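Local coordinates for protein lipoteichoic acid primase (Listeria monocytogenes, PDB 4UOP) that belongs to the sulfatase-like family of metal-dependent enzymes and carries a magnesium ion in its extracellular catalytic domain, at residues Lys58-Val63 against Asp276-Phe281; Trp113-Ser118 against Ile339-Thr344; Pro140-Lys145 against Leu349-Gly354; Asp147-Thr152 against Asn210-Tyr215. All blocks are in the same frame, centred on the assembly; numbering follows the deposited sequence.

Contact 1 (Lys58-Val63 against Asp276-Phe281)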
loop_
_atom_site.group_PDB
_atom_site.type_symbol
_atom_site.label_atom_id
_atom_site.label_comp_id
_atom_site.label_asym_id
_atom_site.label_seq_id
_atom_site.Cartn_x
_atom_site.Cartn_y
_atom_site.Cartn_z
ATOM N N LYS B 58 -1.805 37.474 -9.696
ATOM C CA LYS B 58 -2.128 36.737 -10.907
ATOM C C LYS B 58 -2.946 35.499 -10.562
ATOM O O LYS B 58 -2.921 35.019 -9.429
ATOM C CB LYS B 58 -0.857 36.346 -11.644
ATOM C CG LYS B 58 0.066 37.508 -11.985
ATOM C CD LYS B 58 -0.602 38.600 -12.795
ATOM C CE LYS B 58 0.407 39.687 -13.135
ATOM N NZ LYS B 58 -0.257 40.894 -13.695
ATOM N N ASN B 59 -3.669 34.985 -11.554
ATOM C CA ASN B 59 -4.415 33.750 -11.377
ATOM C C ASN B 59 -3.435 32.579 -11.330
ATOM O O ASN B 59 -2.238 32.745 -11.609
ATOM C CB ASN B 59 -5.416 33.551 -12.505
ATOM C CG ASN B 59 -6.286 34.753 -12.719
ATOM O OD1 ASN B 59 -7.070 35.110 -11.857
ATOM N ND2 ASN B 59 -6.135 35.406 -13.860
ATOM N N LEU B 60 -3.944 31.408 -10.971
ATOM C CA LEU B 60 -3.153 30.170 -10.921
ATOM C C LEU B 60 -3.941 29.056 -11.614
ATOM O O LEU B 60 -5.072 28.745 -11.233
ATOM C CB LEU B 60 -2.877 29.768 -9.481
ATOM C CG LEU B 60 -2.143 28.450 -9.223
ATOM C CD1 LEU B 60 -0.783 28.457 -9.870
ATOM C CD2 LEU B 60 -2.040 28.225 -7.722
ATOM N N ILE B 61 -3.343 28.497 -12.645
ATOM C CA ILE B 61 -3.889 27.334 -13.341
ATOM C C ILE B 61 -2.869 26.193 -13.251
ATOM O O ILE B 61 -1.700 26.346 -13.647
ATOM C CB ILE B 61 -4.194 27.664 -14.794
ATOM C CG1 ILE B 61 -5.253 28.760 -14.880
ATOM C CG2 ILE B 61 -4.621 26.394 -15.531
ATOM C CD1 ILE B 61 -5.353 29.411 -16.244
ATOM N N ILE B 62 -3.287 25.051 -12.722
ATOM C CA ILE B 62 -2.407 23.902 -12.582
ATOM C C ILE B 62 -3.058 22.706 -13.274
ATOM O O ILE B 62 -4.239 22.407 -13.016
ATOM C CB ILE B 62 -2.170 23.555 -11.110
ATOM C CG1 ILE B 62 -1.542 24.758 -10.387
ATOM C CG2 ILE B 62 -1.305 22.315 -10.996
ATOM C CD1 ILE B 62 -1.177 24.483 -8.948
ATOM N N VAL B 63 -2.320 22.090 -14.188
ATOM C CA VAL B 63 -2.805 20.916 -14.907
ATOM C C VAL B 63 -1.939 19.705 -14.543
ATOM O O VAL B 63 -0.728 19.721 -14.727
ATOM C CB VAL B 63 -2.807 21.094 -16.429
ATOM C CG1 VAL B 63 -3.441 19.879 -17.084
ATOM C CG2 VAL B 63 -3.535 22.363 -16.835
ATOM N N ASP B 276 -2.009 36.735 -17.629
ATOM C CA ASP B 276 -2.420 37.140 -16.299
ATOM C C ASP B 276 -2.449 35.983 -15.296
ATOM O O ASP B 276 -3.115 36.085 -14.258
ATOM C CB ASP B 276 -3.812 37.785 -16.372
ATOM C CG ASP B 276 -3.779 39.313 -16.240
ATOM O OD1 ASP B 276 -2.679 39.928 -16.329
ATOM O OD2 ASP B 276 -4.876 39.896 -16.036
ATOM N N SER B 277 -1.703 34.909 -15.574
ATOM C CA SER B 277 -1.770 33.688 -14.766
ATOM C C SER B 277 -0.423 33.000 -14.618
ATOM O O SER B 277 0.368 32.964 -15.560
ATOM C CB SER B 277 -2.736 32.672 -15.405
ATOM O OG SER B 277 -4.032 33.195 -15.526
ATOM N N VAL B 278 -0.181 32.440 -13.432
ATOM C CA VAL B 278 0.851 31.438 -13.233
ATOM C C VAL B 278 0.236 30.141 -13.734
ATOM O O VAL B 278 -0.903 29.816 -13.389
ATOM C CB VAL B 278 1.212 31.293 -11.748
ATOM C CG1 VAL B 278 2.210 30.166 -11.525
ATOM C CG2 VAL B 278 1.759 32.614 -11.212
ATOM N N VAL B 279 0.975 29.424 -14.562
ATOM C CA VAL B 279 0.512 28.143 -15.064
ATOM C C VAL B 279 1.577 27.080 -14.811
ATOM O O VAL B 279 2.761 27.291 -15.115
ATOM C CB VAL B 279 0.150 28.218 -16.554
ATOM C CG1 VAL B 279 -0.396 26.882 -17.010
ATOM C CG2 VAL B 279 -0.881 29.311 -16.811
ATOM N N VAL B 280 1.156 25.974 -14.198
ATOM C CA VAL B 280 2.023 24.860 -13.850
ATOM C C VAL B 280 1.464 23.593 -14.511
ATOM O O VAL B 280 0.255 23.336 -14.425
ATOM C CB VAL B 280 2.071 24.616 -12.336
ATOM C CG1 VAL B 280 3.072 23.530 -11.992
ATOM C CG2 VAL B 280 2.400 25.905 -11.602
ATOM N N PHE B 281 2.344 22.832 -15.150
ATOM C CA PHE B 281 1.990 21.535 -15.708
ATOM C C PHE B 281 2.916 20.502 -15.113
ATOM O O PHE B 281 4.127 20.707 -15.093
ATOM C CB PHE B 281 2.179 21.508 -17.225
ATOM C CG PHE B 281 1.443 22.582 -17.964
ATOM C CD1 PHE B 281 0.120 22.861 -17.682
ATOM C CD2 PHE B 281 2.064 23.292 -18.977
ATOM C CE1 PHE B 281 -0.564 23.849 -18.367
ATOM C CE2 PHE B 281 1.380 24.293 -19.669
ATOM C CZ PHE B 281 0.070 24.557 -19.373
HETATM O O HOH W 1 0.127 40.652 -16.382
HETATM O O HOH W 2 -6.517 38.409 -14.227
#

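Contact 2 (Trp113-Ser118 against Ile339-Thr344)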
loop_
_atom_site.group_PDB
_atom_site.type_symbol
_atom_site.label_atom_id
_atom_site.label_comp_id
_atom_site.label_asym_id
_atom_site.label_seq_id
_atom_site.Cartn_x
_atom_site.Cartn_y
_atom_site.Cartn_z
ATOM N N TRP B 113 -2.798 14.805 -3.312
ATOM C CA TRP B 113 -2.517 14.998 -1.884
ATOM C C TRP B 113 -1.231 15.797 -1.665
ATOM O O TRP B 113 -1.202 16.766 -0.869
ATOM C CB TRP B 113 -2.424 13.644 -1.155
ATOM C CG TRP B 113 -2.074 13.815 0.288
ATOM C CD1 TRP B 113 -0.828 13.880 0.822
ATOM C CD2 TRP B 113 -2.982 14.026 1.373
ATOM N NE1 TRP B 113 -0.898 14.099 2.179
ATOM C CE2 TRP B 113 -2.210 14.188 2.543
ATOM C CE3 TRP B 113 -4.372 14.075 1.474
ATOM C CZ2 TRP B 113 -2.787 14.405 3.791
ATOM C CZ3 TRP B 113 -4.942 14.290 2.717
ATOM C CH2 TRP B 113 -4.154 14.445 3.854
ATOM N N SER B 114 -0.165 15.344 -2.319
ATOM C CA SER B 114 1.161 15.950 -2.213
ATOM C C SER B 114 1.147 17.408 -2.643
ATOM O O SER B 114 1.683 18.282 -1.964
ATOM C CB SER B 114 2.161 15.175 -3.085
ATOM O OG SER B 114 2.432 13.916 -2.536
ATOM N N VAL B 115 0.502 17.667 -3.768
ATOM C CA VAL B 115 0.462 19.010 -4.308
ATOM C C VAL B 115 -0.376 19.960 -3.443
ATOM O O VAL B 115 0.075 21.070 -3.117
ATOM C CB VAL B 115 -0.012 18.990 -5.775
ATOM C CG1 VAL B 115 -0.196 20.398 -6.312
ATOM C CG2 VAL B 115 1.000 18.217 -6.613
ATOM N N TYR B 116 -1.568 19.540 -3.038
ATOM C CA TYR B 116 -2.445 20.442 -2.287
ATOM C C TYR B 116 -1.949 20.703 -0.851
ATOM O O TYR B 116 -2.134 21.808 -0.345
ATOM C CB TYR B 116 -3.880 19.925 -2.211
ATOM C CG TYR B 116 -4.530 19.585 -3.537
ATOM C CD1 TYR B 116 -4.188 20.245 -4.695
ATOM C CD2 TYR B 116 -5.508 18.598 -3.610
ATOM C CE1 TYR B 116 -4.785 19.913 -5.904
ATOM C CE2 TYR B 116 -6.104 18.260 -4.803
ATOM C CZ TYR B 116 -5.736 18.912 -5.949
ATOM O OH TYR B 116 -6.321 18.563 -7.152
ATOM N N THR B 117 -1.377 19.682 -0.213
ATOM C CA THR B 117 -1.087 19.727 1.226
ATOM C C THR B 117 0.376 19.980 1.568
ATOM O O THR B 117 0.668 20.386 2.701
ATOM C CB THR B 117 -1.509 18.428 1.972
ATOM O OG1 THR B 117 -0.646 17.334 1.621
ATOM C CG2 THR B 117 -2.943 18.075 1.675
ATOM N N SER B 118 1.294 19.718 0.628
ATOM C CA SER B 118 2.723 19.714 0.918
ATOM C C SER B 118 3.048 18.815 2.120
ATOM O O SER B 118 3.885 19.157 2.962
ATOM C CB SER B 118 3.233 21.148 1.142
ATOM O OG SER B 118 4.625 21.242 0.915
ATOM N N ILE B 339 5.415 17.390 -3.618
ATOM C CA ILE B 339 5.262 18.130 -2.353
ATOM C C ILE B 339 5.833 19.548 -2.368
ATOM O O ILE B 339 5.505 20.354 -1.485
ATOM C CB ILE B 339 5.881 17.386 -1.155
ATOM C CG1 ILE B 339 7.364 17.090 -1.401
ATOM C CG2 ILE B 339 5.089 16.133 -0.846
ATOM C CD1 ILE B 339 8.112 16.757 -0.134
ATOM N N ASP B 340 6.720 19.837 -3.316
ATOM C CA ASP B 340 7.368 21.149 -3.418
ATOM C C ASP B 340 6.588 22.190 -4.221
ATOM O O ASP B 340 6.964 23.356 -4.254
ATOM C CB ASP B 340 8.766 20.986 -4.020
ATOM C CG ASP B 340 9.656 20.053 -3.193
ATOM O OD1 ASP B 340 9.701 20.244 -1.949
ATOM O OD2 ASP B 340 10.273 19.117 -3.767
ATOM N N ILE B 341 5.509 21.774 -4.893
ATOM C CA ILE B 341 4.791 22.708 -5.752
ATOM C C ILE B 341 4.166 23.866 -4.959
ATOM O O ILE B 341 4.286 25.022 -5.374
ATOM C CB ILE B 341 3.770 21.989 -6.661
ATOM C CG1 ILE B 341 4.542 21.140 -7.682
ATOM C CG2 ILE B 341 2.879 23.012 -7.352
ATOM C CD1 ILE B 341 3.686 20.272 -8.607
ATOM N N MET B 342 3.563 23.584 -3.804
ATOM C CA MET B 342 2.894 24.653 -3.027
ATOM C C MET B 342 3.863 25.758 -2.568
ATOM O O MET B 342 3.643 26.925 -2.886
ATOM C CB MET B 342 2.129 24.092 -1.832
ATOM C CG MET B 342 1.533 25.188 -0.971
ATOM S SD MET B 342 0.564 24.597 0.410
ATOM C CE MET B 342 0.171 26.177 1.167
ATOM N N PRO B 343 4.938 25.398 -1.840
ATOM C CA PRO B 343 5.845 26.482 -1.422
ATOM C C PRO B 343 6.467 27.255 -2.596
ATOM O O PRO B 343 6.671 28.464 -2.490
ATOM C CB PRO B 343 6.907 25.763 -0.579
ATOM C CG PRO B 343 6.774 24.309 -0.932
ATOM C CD PRO B 343 5.340 24.099 -1.274
ATOM N N THR B 344 6.702 26.579 -3.727
ATOM C CA THR B 344 7.265 27.228 -4.894
ATOM C C THR B 344 6.263 28.258 -5.453
ATOM O O THR B 344 6.619 29.400 -5.771
ATOM C CB THR B 344 7.652 26.175 -5.965
ATOM O OG1 THR B 344 8.617 25.262 -5.422
ATOM C CG2 THR B 344 8.247 26.814 -7.224
HETATM O O HOH W 3 2.821 21.112 -2.702
#

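Contact 3 (Pro140-Lys145 against Leu349-Gly354)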
loop_
_atom_site.group_PDB
_atom_site.type_symbol
_atom_site.label_atom_id
_atom_site.label_comp_id
_atom_site.label_asym_id
_atom_site.label_seq_id
_atom_site.Cartn_x
_atom_site.Cartn_y
_atom_site.Cartn_z
ATOM N N PRO B 140 -5.217 25.450 -1.706
ATOM C CA PRO B 140 -6.486 26.136 -1.976
ATOM C C PRO B 140 -7.041 26.901 -0.765
ATOM O O PRO B 140 -7.604 27.978 -0.927
ATOM C CB PRO B 140 -7.437 25.001 -2.394
ATOM C CG PRO B 140 -6.749 23.741 -2.043
ATOM C CD PRO B 140 -5.291 24.022 -2.049
ATOM N N ARG B 141 -6.861 26.365 0.431
ATOM C CA ARG B 141 -7.327 27.047 1.625
ATOM C C ARG B 141 -6.569 28.362 1.822
ATOM O O ARG B 141 -7.181 29.408 2.050
ATOM C CB ARG B 141 -7.176 26.145 2.849
ATOM C CG ARG B 141 -7.745 26.739 4.124
ATOM C CD ARG B 141 -7.603 25.777 5.310
ATOM N NE ARG B 141 -8.211 24.471 5.045
ATOM C CZ ARG B 141 -9.517 24.212 5.083
ATOM N NH1 ARG B 141 -10.407 25.162 5.383
ATOM N NH2 ARG B 141 -9.948 22.991 4.813
ATOM N N LEU B 142 -5.247 28.325 1.698
ATOM C CA LEU B 142 -4.441 29.528 1.837
ATOM C C LEU B 142 -4.769 30.548 0.745
ATOM O O LEU B 142 -4.843 31.739 1.008
ATOM C CB LEU B 142 -2.952 29.188 1.821
ATOM C CG LEU B 142 -1.969 30.343 2.001
ATOM C CD1 LEU B 142 -2.276 31.132 3.266
ATOM C CD2 LEU B 142 -0.556 29.788 2.050
ATOM N N LEU B 143 -4.960 30.097 -0.492
ATOM C CA LEU B 143 -5.308 31.018 -1.564
ATOM C C LEU B 143 -6.686 31.641 -1.350
ATOM O O LEU B 143 -6.894 32.816 -1.666
ATOM C CB LEU B 143 -5.215 30.339 -2.935
ATOM C CG LEU B 143 -3.788 30.027 -3.391
ATOM C CD1 LEU B 143 -3.819 29.245 -4.702
ATOM C CD2 LEU B 143 -2.960 31.296 -3.527
ATOM N N GLY B 144 -7.607 30.873 -0.773
ATOM C CA GLY B 144 -8.927 31.369 -0.449
ATOM C C GLY B 144 -8.912 32.511 0.569
ATOM O O GLY B 144 -9.827 33.327 0.578
ATOM N N LYS B 145 -7.878 32.558 1.403
ATOM C CA LYS B 145 -7.672 33.674 2.342
ATOM C C LYS B 145 -6.950 34.862 1.710
ATOM O O LYS B 145 -6.734 35.887 2.362
ATOM C CB LYS B 145 -6.884 33.196 3.569
ATOM C CG LYS B 145 -7.617 32.176 4.423
ATOM C CD LYS B 145 -8.965 32.707 4.877
ATOM C CE LYS B 145 -9.665 31.761 5.833
ATOM N NZ LYS B 145 -10.884 32.402 6.402
ATOM N N LEU B 349 3.513 33.918 -6.059
ATOM C CA LEU B 349 2.287 34.683 -5.872
ATOM C C LEU B 349 2.418 35.742 -4.762
ATOM O O LEU B 349 1.485 36.489 -4.534
ATOM C CB LEU B 349 1.123 33.742 -5.570
ATOM C CG LEU B 349 0.689 32.827 -6.735
ATOM C CD1 LEU B 349 -0.395 31.865 -6.271
ATOM C CD2 LEU B 349 0.222 33.614 -7.937
ATOM N N GLY B 350 3.567 35.782 -4.087
ATOM C CA GLY B 350 3.822 36.765 -3.028
ATOM C C GLY B 350 3.014 36.521 -1.780
ATOM O O GLY B 350 2.585 37.465 -1.125
ATOM N N ILE B 351 2.748 35.256 -1.476
ATOM C CA ILE B 351 1.932 34.903 -0.346
ATOM C C ILE B 351 2.810 34.300 0.747
ATOM O O ILE B 351 3.547 33.355 0.519
ATOM C CB ILE B 351 0.800 33.948 -0.764
ATOM C CG1 ILE B 351 -0.207 34.715 -1.631
ATOM C CG2 ILE B 351 0.121 33.339 0.458
ATOM C CD1 ILE B 351 -1.246 33.856 -2.314
ATOM N N LYS B 352 2.731 34.878 1.940
ATOM C CA LYS B 352 3.446 34.359 3.087
ATOM C C LYS B 352 2.672 33.201 3.668
ATOM O O LYS B 352 1.460 33.282 3.861
ATOM C CB LYS B 352 3.645 35.436 4.159
ATOM C CG LYS B 352 4.776 36.402 3.850
ATOM C CD LYS B 352 6.135 35.711 3.844
ATOM C CE LYS B 352 7.275 36.670 4.174
ATOM N NZ LYS B 352 7.745 37.443 2.989
ATOM N N THR B 353 3.385 32.127 3.958
ATOM C CA THR B 353 2.773 30.910 4.481
ATOM C C THR B 353 2.728 30.869 6.012
ATOM O O THR B 353 2.040 30.033 6.596
ATOM C CB THR B 353 3.521 29.688 3.949
ATOM O OG1 THR B 353 4.898 29.774 4.329
ATOM C CG2 THR B 353 3.420 29.644 2.409
ATOM N N GLY B 354 3.473 31.764 6.655
ATOM C CA GLY B 354 3.435 31.913 8.110
ATOM C C GLY B 354 3.734 30.651 8.897
ATOM O O GLY B 354 4.801 30.063 8.753
#

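Contact 4 (Asp147-Thr152 against Asn210-Tyr215)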
loop_
_atom_site.group_PDB
_atom_site.type_symbol
_atom_site.label_atom_id
_atom_site.label_comp_id
_atom_site.label_asym_id
_atom_site.label_seq_id
_atom_site.Cartn_x
_atom_site.Cartn_y
_atom_site.Cartn_z
ATOM N N ASP B 147 -8.062 36.049 -1.443
ATOM C CA ASP B 147 -8.999 36.538 -2.446
ATOM C C ASP B 147 -9.009 35.725 -3.733
ATOM O O ASP B 147 -9.370 36.259 -4.782
ATOM C CB ASP B 147 -8.744 38.018 -2.782
ATOM C CG ASP B 147 -8.827 38.911 -1.562
ATOM O OD1 ASP B 147 -9.960 39.242 -1.163
ATOM O OD2 ASP B 147 -7.768 39.252 -0.996
ATOM N N TYR B 148 -8.627 34.452 -3.648
ATOM C CA TYR B 148 -8.805 33.522 -4.764
ATOM C C TYR B 148 -10.063 32.693 -4.525
ATOM O O TYR B 148 -10.296 32.222 -3.414
ATOM C CB TYR B 148 -7.609 32.569 -4.908
ATOM C CG TYR B 148 -6.334 33.220 -5.416
ATOM C CD1 TYR B 148 -5.573 34.041 -4.607
ATOM C CD2 TYR B 148 -5.897 33.012 -6.713
ATOM C CE1 TYR B 148 -4.414 34.663 -5.079
ATOM C CE2 TYR B 148 -4.739 33.606 -7.191
ATOM C CZ TYR B 148 -4.001 34.439 -6.372
ATOM O OH TYR B 148 -2.861 35.048 -6.844
ATOM N N LYS B 149 -10.865 32.522 -5.570
ATOM C CA LYS B 149 -11.864 31.463 -5.623
ATOM C C LYS B 149 -11.147 30.240 -6.190
ATOM O O LYS B 149 -10.336 30.375 -7.096
ATOM C CB LYS B 149 -13.032 31.844 -6.529
ATOM C CG LYS B 149 -13.914 32.955 -5.970
ATOM C CD LYS B 149 -14.651 32.501 -4.734
ATOM C CE LYS B 149 -15.640 33.550 -4.250
ATOM N NZ LYS B 149 -16.361 33.030 -3.060
ATOM N N THR B 150 -11.421 29.069 -5.624
ATOM C CA THR B 150 -10.644 27.873 -5.910
ATOM C C THR B 150 -11.564 26.761 -6.410
ATOM O O THR B 150 -12.680 26.577 -5.896
ATOM C CB THR B 150 -9.843 27.420 -4.671
ATOM O OG1 THR B 150 -10.729 27.044 -3.617
ATOM C CG2 THR B 150 -8.933 28.554 -4.169
ATOM N N ALA B 151 -11.122 26.047 -7.439
ATOM C CA ALA B 151 -11.924 24.962 -8.004
ATOM C C ALA B 151 -11.015 23.886 -8.556
ATOM O O ALA B 151 -9.903 24.170 -9.004
ATOM C CB ALA B 151 -12.856 25.473 -9.097
ATOM N N THR B 152 -11.511 22.653 -8.543
ATOM C CA THR B 152 -10.822 21.572 -9.233
ATOM C C THR B 152 -11.777 20.902 -10.218
ATOM O O THR B 152 -12.986 20.849 -9.967
ATOM C CB THR B 152 -10.221 20.582 -8.216
ATOM O OG1 THR B 152 -9.429 19.583 -8.881
ATOM C CG2 THR B 152 -11.303 19.951 -7.365
ATOM N N ASN B 210 -14.648 39.175 -14.832
ATOM C CA ASN B 210 -15.212 39.779 -13.642
ATOM C C ASN B 210 -14.221 40.128 -12.544
ATOM O O ASN B 210 -14.623 40.452 -11.428
ATOM C CB ASN B 210 -16.348 38.906 -13.141
ATOM C CG ASN B 210 -17.536 38.974 -14.078
ATOM O OD1 ASN B 210 -18.409 39.812 -13.886
ATOM N ND2 ASN B 210 -17.527 38.171 -15.154
ATOM N N ASN B 211 -12.928 40.089 -12.865
ATOM C CA ASN B 211 -11.882 40.428 -11.902
ATOM C C ASN B 211 -11.883 39.565 -10.659
ATOM O O ASN B 211 -11.571 40.050 -9.568
ATOM C CB ASN B 211 -11.984 41.907 -11.489
ATOM C CG ASN B 211 -11.095 42.797 -12.303
ATOM O OD1 ASN B 211 -10.592 42.407 -13.358
ATOM N ND2 ASN B 211 -10.895 44.020 -11.819
ATOM N N GLN B 212 -12.232 38.291 -10.812
ATOM C CA GLN B 212 -12.174 37.363 -9.699
ATOM C C GLN B 212 -10.914 36.534 -9.840
ATOM O O GLN B 212 -10.825 35.671 -10.713
ATOM C CB GLN B 212 -13.404 36.466 -9.677
ATOM C CG GLN B 212 -13.353 35.371 -8.616
ATOM C CD GLN B 212 -13.243 35.936 -7.207
ATOM O OE1 GLN B 212 -14.220 36.460 -6.665
ATOM N NE2 GLN B 212 -12.056 35.822 -6.602
ATOM N N LYS B 213 -9.921 36.799 -9.000
ATOM C CA LYS B 213 -8.714 35.983 -9.012
ATOM C C LYS B 213 -9.137 34.547 -8.743
ATOM O O LYS B 213 -9.976 34.304 -7.861
ATOM C CB LYS B 213 -7.742 36.416 -7.928
ATOM C CG LYS B 213 -7.051 37.746 -8.159
ATOM C CD LYS B 213 -5.926 37.942 -7.158
ATOM C CE LYS B 213 -6.387 37.656 -5.742
ATOM N NZ LYS B 213 -5.457 38.205 -4.726
ATOM N N PHE B 214 -8.558 33.601 -9.485
ATOM C CA PHE B 214 -8.944 32.206 -9.341
ATOM C C PHE B 214 -7.731 31.278 -9.349
ATOM O O PHE B 214 -6.678 31.596 -9.920
ATOM C CB PHE B 214 -9.942 31.799 -10.445
ATOM C CG PHE B 214 -9.386 31.890 -11.844
ATOM C CD1 PHE B 214 -8.684 30.842 -12.396
ATOM C CD2 PHE B 214 -9.566 33.039 -12.605
ATOM C CE1 PHE B 214 -8.173 30.923 -13.678
ATOM C CE2 PHE B 214 -9.065 33.128 -13.878
ATOM C CZ PHE B 214 -8.354 32.071 -14.424
ATOM N N TYR B 215 -7.896 30.153 -8.664
ATOM C CA TYR B 215 -7.024 29.002 -8.775
ATOM C C TYR B 215 -7.873 27.879 -9.337
ATOM O O TYR B 215 -8.888 27.494 -8.732
ATOM C CB TYR B 215 -6.436 28.628 -7.402
ATOM C CG TYR B 215 -5.864 27.227 -7.269
ATOM C CD1 TYR B 215 -5.200 26.608 -8.323
ATOM C CD2 TYR B 215 -5.957 26.537 -6.060
ATOM C CE1 TYR B 215 -4.669 25.323 -8.194
ATOM C CE2 TYR B 215 -5.413 25.272 -5.911
ATOM C CZ TYR B 215 -4.795 24.658 -6.992
ATOM O OH TYR B 215 -4.268 23.396 -6.847
HETATM O O HOH W 4 -10.116 38.432 -6.523
#

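Contact 1 (Lys58-Val63 against Asp276-Phe281)
Asn59 to Val63 and Ser277 to Phe281 lie side by side as parallel strands, 15° apart, and illustrate how a buried sheet divides its work between backbone and side chains. Five backbone hydrogen bonds, the first to Asp276 O, join the two segments. Ile61 N reaches Val278 O at 2.9 Å, nearly straight on, whereas Val278 N comes to Asn59 O at 2.8 Å tilted 31° from the carbonyl plane.

On the face carrying Leu60, Ile62, Val278 and Val280, the contact is made by branches. Leu60 holds CG opposite its backbone N (chi1 176°), and CD1 swings over to 3.8 Å from Val278 CG1. Ile62 CG1 instead runs alongside Val280, 4.1 Å from its CB, the two side chains extending in the same direction. On the other face, Val63 meets the Phe281 ring at its edge, its CB 3.6 Å from CD1; that ring also packs on Leu261 and Ile265 of helix 246-271.

Polar groups gather at the start of the strands. Asn59 ND2 makes a weak bond to Ser277 OG (3.5 Å), a hydroxyl also paired with Ile273 O. Lys58, bent at its second torsion, brings NZ to 3.7 Å from Asp276 OD1, a long salt bridge, with one water bridging the same two atoms. The chemistry thus runs from hydrated charge at a partly exposed end to backbone hydrogen bonds combined with apolar packing inside.

Contact 2 (Trp113-Ser118 against Ile339-Thr344)
Ser118 and Ile339 make the closest approach of this helix-end contact, which shows how one short polar bond can fix the meeting of two largely apolar surfaces. Ser118 OG donates to Ile339 O at 2.7 Å, in the carbonyl plane and with a C=O...O angle of 159°. The hydroxyl is placed there by a first torsion of -157°, which sets OG opposite the serine's own N, at a residue that has just left helix 107-117 with positive phi. Gly360 N also bonds to OG, so the hydroxyl is held from two partners, while Pro343 CD packs on it at 3.7 Å.

Beside this bond the packing is close and apolar. Ile339 lays its CG2 branch against Ser114 CB (3.8 Å), and its longer CG1 arm leads off elsewhere. Val115 and Ile341 touch by branch ends, CG2 to CD1, at 3.9 Å; both also pack on Tyr282.

The looser side lies between Val115 and Met342. Here a water takes the place of direct backbone pairing: it accepts from Met342 N at 2.8 Å and lies 2.8 Å from Val115 O, to which it probably donates. Met342, extended beyond CG, merely passes SD by Tyr116 O at 4.0 Å before continuing toward Met139 and Leu142 of helix 139-144.

Helix 107-117 also carries the magnesium ligand Thr108, and the side chain of Val115 lies about 12 Å from the magnesium ion. The chemistry implies a seam set by the serine bond and by a water lying between Val115 O and Met342 N, among buried residues, with the remaining cohesion coming from hydrocarbon.

Contact 3 (Pro140-Lys145 against Leu349-Gly354)
Leu142 and Leu143, neighbours on the last turn of helix 139-144, both touch Ile351 in the loop that follows helix 341-348, an example of consecutive leucines sharing one partner while Leu143 reaches on to Leu349 and Leu142 to Thr353.

The apolar contacts carry the whole interface, and they are made by methyl groups. CD2 of Leu143 meets two methyls: Ile351 CD1 at 3.3 Å, tighter than usual van der Waals contact, and Leu349 CD1 at 3.8 Å. It crosses both side chains at about a right angle. With CG opposite the carbonyl carbon (chi1 -70°), its end comes nearer to the loop than its first bond would suggest. Leu142 is set the other way, CG opposite the backbone N (chi1 -178°), and runs antiparallel to the Ile351 side chain, CD2 resting 3.9 Å from CG2. The same CD2 meets Thr353 CG2 at 4.0 Å, so this threonine offers its methyl to the helix.

Polar interactions belong to the backbone and to partners around the contact. Gly350, with positive phi, closes helix 341-348 in a Schellman motif and turns the chain so that Ile351 faces Leu142 and Leu143. Lys352 leaves the backbone away from the helix and makes a cation-pi contact with Phe52. On the helix side, Leu142 O is bonded by Asn146 ND2.

Met346 of helix 341-348 also touches Leu142, Leu143 and Thr353. The whole is a helix C-terminus with a Schellman close, followed by a hydrophobic residue that packs on an adjacent helix, in the helical layer over the central sheet of a sulfatase-like alpha/beta fold.

Contact 4 (Asp147-Thr152 against Asn210-Tyr215)
Parallel strand pairing in the central sheet is the element at work here: strand 149-153 joins strand 214-219, and each is preceded by a loop whose side chains also interlock. Three backbone bonds make the ladder. Lys149 N reaches Lys213 O at 3.0 Å, Tyr215 N reaches Lys149 O at 2.9 Å, and Ala151 N completes it on Tyr215 O.

Before the ladder, the side chains take over. Lys213 draws its CE over one face of the Tyr148 ring, 4.0 Å from the centroid and 26° off the normal, a CH-pi contact displaced toward the rim. Its chain reaches there by bending at the third torsion (chi3 -49°), and NZ then bonds to Asn146 O. Phe214 O lies at the edge of the same ring, 3.6 Å from CD2, so the tyrosine is met both over a face and along its rim, while its hydroxyl is held by Lys58 O.

Gln212 and Lys149 cross at about a right angle, with CG of the lysine 3.3 Å from CD of the amide. The amide is steadied from its own segment: NE2 donates to Lys213 O at 2.9 Å, nearly in the amide plane, giving that carbonyl a second donor besides Lys149 N. A water links Asp147 O and Lys213 N, and Thr150 CG2 sits at the edge of the Tyr215 ring.

The pair lies between layers. Phe214 packs on Leu204 and Gln207 of helix 193-209, Thr150 and Tyr215 on helix 139-144, and strands 174-176 and 59-65 continue the sheet beyond it.

Contacts 1 and 4 share the central sheet: strands 149-153, 214-219, 59-65 and 277-283 lie next to one another in that order, and the contact centres are about 11 Å apart. Contact 3 rests on the sheet through Leu143 and Leu349, which pack on Leu60, and Leu143 also on Tyr215. The centres of contacts 2 and 3 are about 12 Å apart, and Met342 on Leu142 joins them. Along the chain contact 4 is nested inside the other three, whose segments alternate with one another. Chain parts from about 60 to over 200 residues apart are thus woven into one sheet-and-helix body, and a side chain of contact 1 and one of contact 2 each lie about 12 Å from the magnesium ion.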